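Local structure of sensory box/response regulator (Mycobacterium smegmatis, 5YRP) at residues A[60-65]-A[105-110]; A[69-74]-A[235-240]. The protein belongs to the EAL-domain family of bacterial signalling proteins, its EAL domain being of the alpha/beta-barrel type and holding a magnesium ion. One frame throughout, in Å; residues are numbered along the deposited sequence.

Interaction 1. Residues A[60-65]-A[105-110]; sequences VLRTAC and KEFGLP
Arg62 makes the first touch on helix 60-65, meeting both Glu106 and Phe107 just where helix 96-106 ends. Its CG stands anti to the backbone N (chi1 -167°) and the chain runs on extended to NE, which carries the guanidinium out to the carboxylate of Glu106. A salt bridge joins Arg62 NH2 to Glu106 OE1 at 2.6 Å, while Arg62 NH1 lies 2.9 Å from Glu106 OE2. Both carboxylate oxygens thus face the same guanidinium, but the two planes are turned 57° apart and the groups do not lie flat with each other. This ion pair sits at the exposed border of the contact. Farther in, the aliphatic part of the arginine is used: its CG packs 4.0 Å from Phe107 CE2. One turn on comes Cys65, whose side chain works on two partners. Cys65 CB lies 4.0 Å from Phe107 CD2 and 3.5 Å from Leu109 CD1, so the cysteine fits beside the ring on one hand and the leucine methyl on the other. Its carbonyl carbon lies over one face of the Phe107 ring; on the opposite face Glu106 CG sits over the centre, 4.1 Å above the plane. The ring is therefore enclosed between the backbone of helix 60-65 and the side chain of its own preceding residue. Phe107 is the first residue to leave helical angles, Gly108 follows with positive phi, and the CB atoms of Phe107 and Leu109, on either side of it in sequence, both point toward the helix. Around this contact, Arg62 and Cys65 also rest on Ile103 of helix 96-106, and Leu109 reaches Phe68 farther along helix 52-73. The inner side of that helix, with Val60 and Ala64, packs on strands 7-15 and 81-86.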
ATOM      1  N   VAL A  60       1.297  16.696  23.926  1.00 63.43           N
ATOM      2  CA  VAL A  60       0.619  15.411  24.139  1.00 62.02           C
ATOM      3  C   VAL A  60       1.582  14.382  24.716  1.00 59.79           C
ATOM      4  O   VAL A  60       1.298  13.759  25.738  1.00 57.16           O
ATOM      5  CB  VAL A  60       0.018  14.865  22.825  1.00 62.15           C
ATOM      6  CG1 VAL A  60      -0.348  13.392  22.947  1.00 61.60           C
ATOM      7  CG2 VAL A  60      -1.202  15.681  22.420  1.00 62.31           C
ATOM      8  N   LEU A  61       2.721  14.222  24.053  1.00 58.92           N
ATOM      9  CA  LEU A  61       3.744  13.268  24.475  1.00 60.45           C
ATOM     10  C   LEU A  61       4.087  13.431  25.953  1.00 61.40           C
ATOM     11  O   LEU A  61       4.123  12.456  26.702  1.00 60.59           O
ATOM     12  CB  LEU A  61       5.000  13.435  23.618  1.00 60.60           C
ATOM     13  CG  LEU A  61       6.219  12.564  23.935  1.00 61.48           C
ATOM     14  CD1 LEU A  61       5.868  11.094  24.081  1.00 61.88           C
ATOM     15  CD2 LEU A  61       7.265  12.734  22.845  1.00 62.90           C
ATOM     16  N   ARG A  62       4.320  14.674  26.360  1.00 63.80           N
ATOM     17  CA  ARG A  62       4.659  14.998  27.747  1.00 65.72           C
ATOM     18  C   ARG A  62       3.475  14.760  28.699  1.00 64.36           C
ATOM     19  O   ARG A  62       3.634  14.170  29.774  1.00 63.57           O
ATOM     20  CB  ARG A  62       5.133  16.454  27.842  1.00 68.73           C
ATOM     21  CG  ARG A  62       5.792  16.821  29.165  1.00 72.55           C
ATOM     22  CD  ARG A  62       6.223  18.280  29.191  1.00 74.01           C
ATOM     23  NE  ARG A  62       6.980  18.614  30.398  1.00 74.89           N
ATOM     24  CZ  ARG A  62       8.253  18.289  30.619  1.00 75.60           C
ATOM     25  NH1 ARG A  62       8.952  17.595  29.720  1.00 75.81           N
ATOM     26  NH2 ARG A  62       8.836  18.659  31.753  1.00 76.32           N
ATOM     27  N   THR A  63       2.294  15.216  28.296  1.00 60.83           N
ATOM     28  CA  THR A  63       1.092  15.089  29.118  1.00 59.74           C
ATOM     29  C   THR A  63       0.637  13.630  29.233  1.00 59.55           C
ATOM     30  O   THR A  63       0.207  13.185  30.300  1.00 58.25           O
ATOM     31  CB  THR A  63      -0.060  15.942  28.551  1.00 59.09           C
ATOM     32  OG1 THR A  63       0.422  17.256  28.252  1.00 59.59           O
ATOM     33  CG2 THR A  63      -1.205  16.048  29.549  1.00 58.43           C
ATOM     34  N   ALA A  64       0.731  12.895  28.129  1.00 60.03           N
ATOM     35  CA  ALA A  64       0.352  11.481  28.101  1.00 60.24           C
ATOM     36  C   ALA A  64       1.261  10.675  29.014  1.00 60.28           C
ATOM     37  O   ALA A  64       0.788   9.901  29.841  1.00 61.12           O
ATOM     38  CB  ALA A  64       0.415  10.938  26.683  1.00 60.04           C
ATOM     39  N   CYS A  65       2.566  10.871  28.851  1.00 59.71           N
ATOM     40  CA  CYS A  65       3.572  10.219  29.689  1.00 59.50           C
ATOM     41  C   CYS A  65       3.418  10.581  31.162  1.00 59.06           C
ATOM     42  O   CYS A  65       3.612   9.742  32.035  1.00 59.13           O
ATOM     43  CB  CYS A  65       4.974  10.596  29.215  1.00 60.64           C
ATOM     44  SG  CYS A  65       5.446   9.844  27.641  1.00 62.38           S
ATOM     45  N   LYS A 105      12.717   9.538  31.203  1.00 77.23           N
ATOM     46  CA  LYS A 105      13.578   9.707  32.373  1.00 75.09           C
ATOM     47  C   LYS A 105      12.829  10.500  33.443  1.00 72.28           C
ATOM     48  O   LYS A 105      12.834  10.137  34.620  1.00 70.94           O
ATOM     49  CB  LYS A 105      14.862  10.446  31.976  1.00 75.74           C
ATOM     50  CG  LYS A 105      15.839  10.709  33.117  1.00 76.10           C
ATOM     51  CD  LYS A 105      16.570   9.445  33.538  1.00 76.80           C
ATOM     52  CE  LYS A 105      17.146   9.572  34.939  1.00 77.56           C
ATOM     53  NZ  LYS A 105      17.612   8.254  35.453  1.00 78.67           N
ATOM     54  N   GLU A 106      12.180  11.576  33.007  1.00 70.09           N
ATOM     55  CA  GLU A 106      11.458  12.489  33.889  1.00 69.24           C
ATOM     56  C   GLU A 106      10.326  11.804  34.654  1.00 69.74           C
ATOM     57  O   GLU A 106      10.230  11.932  35.877  1.00 71.04           O
ATOM     58  CB  GLU A 106      10.902  13.662  33.073  1.00 67.69           C
ATOM     59  CG  GLU A 106      10.224  14.748  33.895  1.00 67.57           C
ATOM     60  CD  GLU A 106       9.751  15.917  33.052  1.00 66.76           C
ATOM     61  OE1 GLU A 106       8.942  16.724  33.559  1.00 65.91           O
ATOM     62  OE2 GLU A 106      10.186  16.035  31.886  1.00 65.81           O
ATOM     63  N   PHE A 107       9.479  11.076  33.930  1.00 68.59           N
ATOM     64  CA  PHE A 107       8.295  10.434  34.518  1.00 67.43           C
ATOM     65  C   PHE A 107       8.500   8.954  34.861  1.00 66.17           C
ATOM     66  O   PHE A 107       7.529   8.211  35.041  1.00 62.70           O
ATOM     67  CB  PHE A 107       7.095  10.599  33.583  1.00 66.75           C
ATOM     68  CG  PHE A 107       6.750  12.031  33.293  1.00 65.66           C
ATOM     69  CD1 PHE A 107       6.203  12.840  34.280  1.00 65.45           C
ATOM     70  CD2 PHE A 107       6.976  12.574  32.038  1.00 65.12           C
ATOM     71  CE1 PHE A 107       5.886  14.162  34.019  1.00 65.39           C
ATOM     72  CE2 PHE A 107       6.659  13.894  31.769  1.00 65.29           C
ATOM     73  CZ  PHE A 107       6.114  14.690  32.760  1.00 65.49           C
ATOM     74  N   GLY A 108       9.760   8.536  34.948  1.00 67.45           N
ATOM     75  CA  GLY A 108      10.118   7.188  35.392  1.00 67.98           C
ATOM     76  C   GLY A 108       9.433   6.073  34.629  1.00 67.33           C
ATOM     77  O   GLY A 108       9.088   5.041  35.205  1.00 67.22           O
ATOM     78  N   LEU A 109       9.229   6.283  33.333  1.00 68.82           N
ATOM     79  CA  LEU A 109       8.600   5.275  32.488  1.00 70.22           C
ATOM     80  C   LEU A 109       9.669   4.294  32.026  1.00 71.49           C
ATOM     81  O   LEU A 109      10.727   4.717  31.555  1.00 75.15           O
ATOM     82  CB  LEU A 109       7.906   5.927  31.291  1.00 69.62           C
ATOM     83  CG  LEU A 109       6.722   6.840  31.634  1.00 69.25           C
ATOM     84  CD1 LEU A 109       6.235   7.582  30.400  1.00 69.30           C
ATOM     85  CD2 LEU A 109       5.577   6.057  32.257  1.00 68.72           C
ATOM     86  N   PRO A 110       9.409   2.982  32.172  1.00 71.68           N
ATOM     87  CA  PRO A 110      10.437   1.989  31.877  1.00 73.58           C
ATOM     88  C   PRO A 110      10.605   1.700  30.389  1.00 73.70           C
ATOM     89  O   PRO A 110       9.857   2.214  29.561  1.00 73.00           O
ATOM     90  CB  PRO A 110       9.932   0.743  32.609  1.00 73.72           C
ATOM     91  CG  PRO A 110       8.455   0.874  32.582  1.00 72.66           C
ATOM     92  CD  PRO A 110       8.152   2.351  32.614  1.00 72.44           C
TER

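Interaction 2. Residues A[69-74]-A[235-240]; sequences SRWRAN and SEMQTL
The C-terminal end of helix 52-73 meets helix 234-243 on the outside of the EAL barrel, where Trp71 packs against Met237 and Gln238. The segment axes approach to 10.5 Å and are inclined by 39°, running in roughly the same direction. Met237, present as selenomethionine, offers its CG to one face of the indole in a CH-pi contact, 4.0 Å from the centroid of the six-membered ring of Trp71. The nearest ring atom is Trp71 CH2, 3.6 Å from Met237 CG, which places the methylene toward the rim and not over the middle. Beyond CG the chain bends, carrying the selenium off from the tryptophan, toward Tyr10, Pro12 and Ala24 on strands 7-15 and 21-29. Gln238 runs obliquely past the pyrrole side of the indole, but its closest approach there is modelled too tightly to trust. The indole is held from its own helix as well, through a hydrogen bond from NE1 to Glu67, which also pairs with Arg70. Asn74 closes the helix end by giving its ND2 to Arg70 O at 2.8 Å, nearly straight at 161°. That carbonyl also takes the backbone N of Asn74, from the other face of its plane. As modelled, Asn74 ND2 and Gln238 NE2, both donors, come close with their amide planes nearly perpendicular; this is not a hydrogen bond, and the amide orientations are uncertain. Contact is therefore mainly van der Waals, made by Trp71 with Met237 and the chain of Gln238, while the polar groups of Arg70, Trp71 and Asn74 have partners within helix 52-73 and its end.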
ATOM      1  N   SER A  69       2.377   7.789  33.971  1.00 65.54           N
ATOM      2  CA  SER A  69       3.131   7.494  35.193  1.00 66.99           C
ATOM      3  C   SER A  69       2.260   7.601  36.453  1.00 68.26           C
ATOM      4  O   SER A  69       2.497   6.896  37.432  1.00 68.83           O
ATOM      5  CB  SER A  69       4.351   8.410  35.315  1.00 66.10           C
ATOM      6  OG  SER A  69       3.957   9.759  35.474  1.00 67.52           O
ATOM      7  N   ARG A  70       1.255   8.475  36.424  1.00 69.04           N
ATOM      8  CA  ARG A  70       0.306   8.597  37.538  1.00 69.16           C
ATOM      9  C   ARG A  70      -0.446   7.293  37.770  1.00 68.25           C
ATOM     10  O   ARG A  70      -0.763   6.950  38.906  1.00 71.15           O
ATOM     11  CB  ARG A  70      -0.702   9.727  37.300  1.00 70.56           C
ATOM     12  CG  ARG A  70      -0.104  11.124  37.329  1.00 72.59           C
ATOM     13  CD  ARG A  70      -1.185  12.193  37.427  1.00 74.63           C
ATOM     14  NE  ARG A  70      -0.659  13.539  37.173  1.00 75.82           N
ATOM     15  CZ  ARG A  70      -0.820  14.242  36.047  1.00 75.28           C
ATOM     16  NH1 ARG A  70      -1.508  13.760  35.015  1.00 75.80           N
ATOM     17  NH2 ARG A  70      -0.288  15.455  35.954  1.00 75.17           N
ATOM     18  N   TRP A  71      -0.736   6.579  36.686  1.00 66.80           N
ATOM     19  CA  TRP A  71      -1.374   5.264  36.771  1.00 66.01           C
ATOM     20  C   TRP A  71      -0.400   4.274  37.393  1.00 67.25           C
ATOM     21  O   TRP A  71      -0.756   3.507  38.287  1.00 65.99           O
ATOM     22  CB  TRP A  71      -1.800   4.760  35.388  1.00 65.27           C
ATOM     23  CG  TRP A  71      -2.612   5.734  34.588  1.00 65.43           C
ATOM     24  CD1 TRP A  71      -3.309   6.805  35.061  1.00 66.19           C
ATOM     25  CD2 TRP A  71      -2.825   5.711  33.172  1.00 65.40           C
ATOM     26  NE1 TRP A  71      -3.935   7.460  34.028  1.00 66.46           N
ATOM     27  CE2 TRP A  71      -3.655   6.808  32.856  1.00 66.35           C
ATOM     28  CE3 TRP A  71      -2.393   4.875  32.138  1.00 66.10           C
ATOM     29  CZ2 TRP A  71      -4.059   7.090  31.551  1.00 66.54           C
ATOM     30  CZ3 TRP A  71      -2.793   5.155  30.839  1.00 66.73           C
ATOM     31  CH2 TRP A  71      -3.618   6.255  30.558  1.00 66.97           C
ATOM     32  N   ARG A  72       0.836   4.314  36.903  1.00 70.59           N
ATOM     33  CA  ARG A  72       1.916   3.450  37.392  1.00 70.95           C
ATOM     34  C   ARG A  72       2.164   3.675  38.878  1.00 68.59           C
ATOM     35  O   ARG A  72       2.446   2.737  39.615  1.00 67.59           O
ATOM     36  CB  ARG A  72       3.209   3.703  36.612  1.00 72.76           C
ATOM     37  CG  ARG A  72       3.084   3.538  35.102  1.00 73.94           C
ATOM     38  CD  ARG A  72       4.443   3.602  34.422  1.00 74.30           C
ATOM     39  NE  ARG A  72       5.213   2.390  34.675  1.00 74.03           N
ATOM     40  CZ  ARG A  72       5.008   1.226  34.065  1.00 74.51           C
ATOM     41  NH1 ARG A  72       4.053   1.097  33.143  1.00 74.66           N
ATOM     42  NH2 ARG A  72       5.761   0.178  34.382  1.00 74.15           N
ATOM     43  N   ALA A  73       2.053   4.930  39.305  1.00 68.63           N
ATOM     44  CA  ALA A  73       2.159   5.293  40.716  1.00 69.37           C
ATOM     45  C   ALA A  73       1.034   4.661  41.540  1.00 70.22           C
ATOM     46  O   ALA A  73       1.271   4.148  42.631  1.00 74.67           O
ATOM     47  CB  ALA A  73       2.148   6.806  40.873  1.00 69.02           C
ATOM     48  N   ASN A  74      -0.182   4.686  41.004  1.00 69.55           N
ATOM     49  CA  ASN A  74      -1.338   4.052  41.650  1.00 69.10           C
ATOM     50  C   ASN A  74      -1.422   2.539  41.428  1.00 69.03           C
ATOM     51  O   ASN A  74      -2.414   1.911  41.793  1.00 68.11           O
ATOM     52  CB  ASN A  74      -2.634   4.710  41.176  1.00 70.14           C
ATOM     53  CG  ASN A  74      -2.852   6.067  41.797  1.00 72.20           C
ATOM     54  OD1 ASN A  74      -3.390   6.172  42.898  1.00 74.04           O
ATOM     55  ND2 ASN A  74      -2.435   7.119  41.097  1.00 73.28           N
ATOM     56  N   SER A 235      -8.720   9.632  34.072  1.00 61.68           N
ATOM     57  CA  SER A 235      -9.302   9.143  35.318  1.00 61.04           C
ATOM     58  C   SER A 235     -10.122   7.879  35.087  1.00 61.79           C
ATOM     59  O   SER A 235     -10.047   6.919  35.854  1.00 61.79           O
ATOM     60  CB  SER A 235     -10.194  10.214  35.937  1.00 60.64           C
ATOM     61  OG  SER A 235     -11.451  10.288  35.283  1.00 60.23           O
ATOM     62  N   GLU A 236     -10.916   7.903  34.023  1.00 62.58           N
ATOM     63  CA  GLU A 236     -11.752   6.767  33.655  1.00 63.32           C
ATOM     64  C   GLU A 236     -10.885   5.568  33.258  1.00 63.02           C
ATOM     65  O   GLU A 236     -11.229   4.421  33.541  1.00 62.86           O
ATOM     66  CB  GLU A 236     -12.688   7.152  32.506  1.00 64.56           C
ATOM     67  CG  GLU A 236     -13.712   8.228  32.855  1.00 65.47           C
ATOM     68  CD  GLU A 236     -14.515   8.702  31.649  1.00 67.79           C
ATOM     69  OE1 GLU A 236     -13.918   8.998  30.589  1.00 66.67           O
ATOM     70  OE2 GLU A 236     -15.755   8.793  31.761  1.00 72.04           O
HETATM   71  N   MSE A 237      -9.762   5.849  32.602  1.00 63.27           N
HETATM   72  CA  MSE A 237      -8.812   4.817  32.183  1.00 63.09           C
HETATM   73  C   MSE A 237      -8.200   4.151  33.384  1.00 60.40           C
HETATM   74  O   MSE A 237      -8.064   2.930  33.404  1.00 59.70           O
HETATM   75  CB  MSE A 237      -7.745   5.439  31.281  1.00 67.26           C
HETATM   76  CG  MSE A 237      -6.708   4.447  30.751  1.00 73.55           C
HETATM   77 SE   MSE A 237      -7.497   3.088  29.559  1.00 85.80          SE
HETATM   78  CE  MSE A 237      -7.792   4.214  27.984  1.00 82.79           C
ATOM     79  N   GLN A 238      -7.823   4.940  34.390  1.00 58.14           N
ATOM     80  CA  GLN A 238      -7.329   4.393  35.659  1.00 56.52           C
ATOM     81  C   GLN A 238      -8.288   3.334  36.162  1.00 53.65           C
ATOM     82  O   GLN A 238      -7.905   2.191  36.399  1.00 51.38           O
ATOM     83  CB  GLN A 238      -7.217   5.478  36.735  1.00 58.47           C
ATOM     84  CG  GLN A 238      -5.858   6.134  36.862  1.00 58.99           C
ATOM     85  CD  GLN A 238      -5.699   6.861  38.184  1.00 59.54           C
ATOM     86  OE1 GLN A 238      -6.629   7.519  38.655  1.00 61.99           O
ATOM     87  NE2 GLN A 238      -4.525   6.743  38.794  1.00 58.99           N
ATOM     88  N   THR A 239      -9.541   3.749  36.320  1.00 51.98           N
ATOM     89  CA  THR A 239     -10.614   2.885  36.799  1.00 52.16           C
ATOM     90  C   THR A 239     -10.701   1.608  35.961  1.00 50.40           C
ATOM     91  O   THR A 239     -10.834   0.511  36.498  1.00 51.80           O
ATOM     92  CB  THR A 239     -11.956   3.645  36.786  1.00 53.15           C
ATOM     93  OG1 THR A 239     -11.790   4.908  37.448  1.00 54.64           O
ATOM     94  CG2 THR A 239     -13.053   2.856  37.489  1.00 53.47           C
ATOM     95  N   LEU A 240     -10.599   1.757  34.647  1.00 48.56           N
ATOM     96  CA  LEU A 240     -10.618   0.616  33.740  1.00 48.10           C
ATOM     97  C   LEU A 240      -9.393  -0.270  33.914  1.00 48.39           C
ATOM     98  O   LEU A 240      -9.494  -1.491  33.897  1.00 47.31           O
ATOM     99  CB  LEU A 240     -10.704   1.103  32.293  1.00 48.53           C
ATOM    100  CG  LEU A 240     -10.590   0.052  31.185  1.00 49.06           C
ATOM    101  CD1 LEU A 240     -11.550  -1.110  31.390  1.00 49.42           C
ATOM    102  CD2 LEU A 240     -10.838   0.705  29.835  1.00 49.01           C
TER

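Interactions 1 and 2 share helix 52-73, and their centres lie about 14 Å apart on the same side of the chain's centre. Their segments alternate along the sequence: 60-65, 69-74, 105-110, then 235-240. They also touch: Leu109 CD2 of interaction 1 lies 3.5 Å from Arg72 CD of interaction 2. Helix 52-73 thus lies between the next helix of the barrel, 96-106, and the last one, 234-243. The two contacts link helix 52-73 to the next long helix and to the C-terminal one, and the first and last strands of the sheet also pair, consistent with the closed barrel of EAL domains.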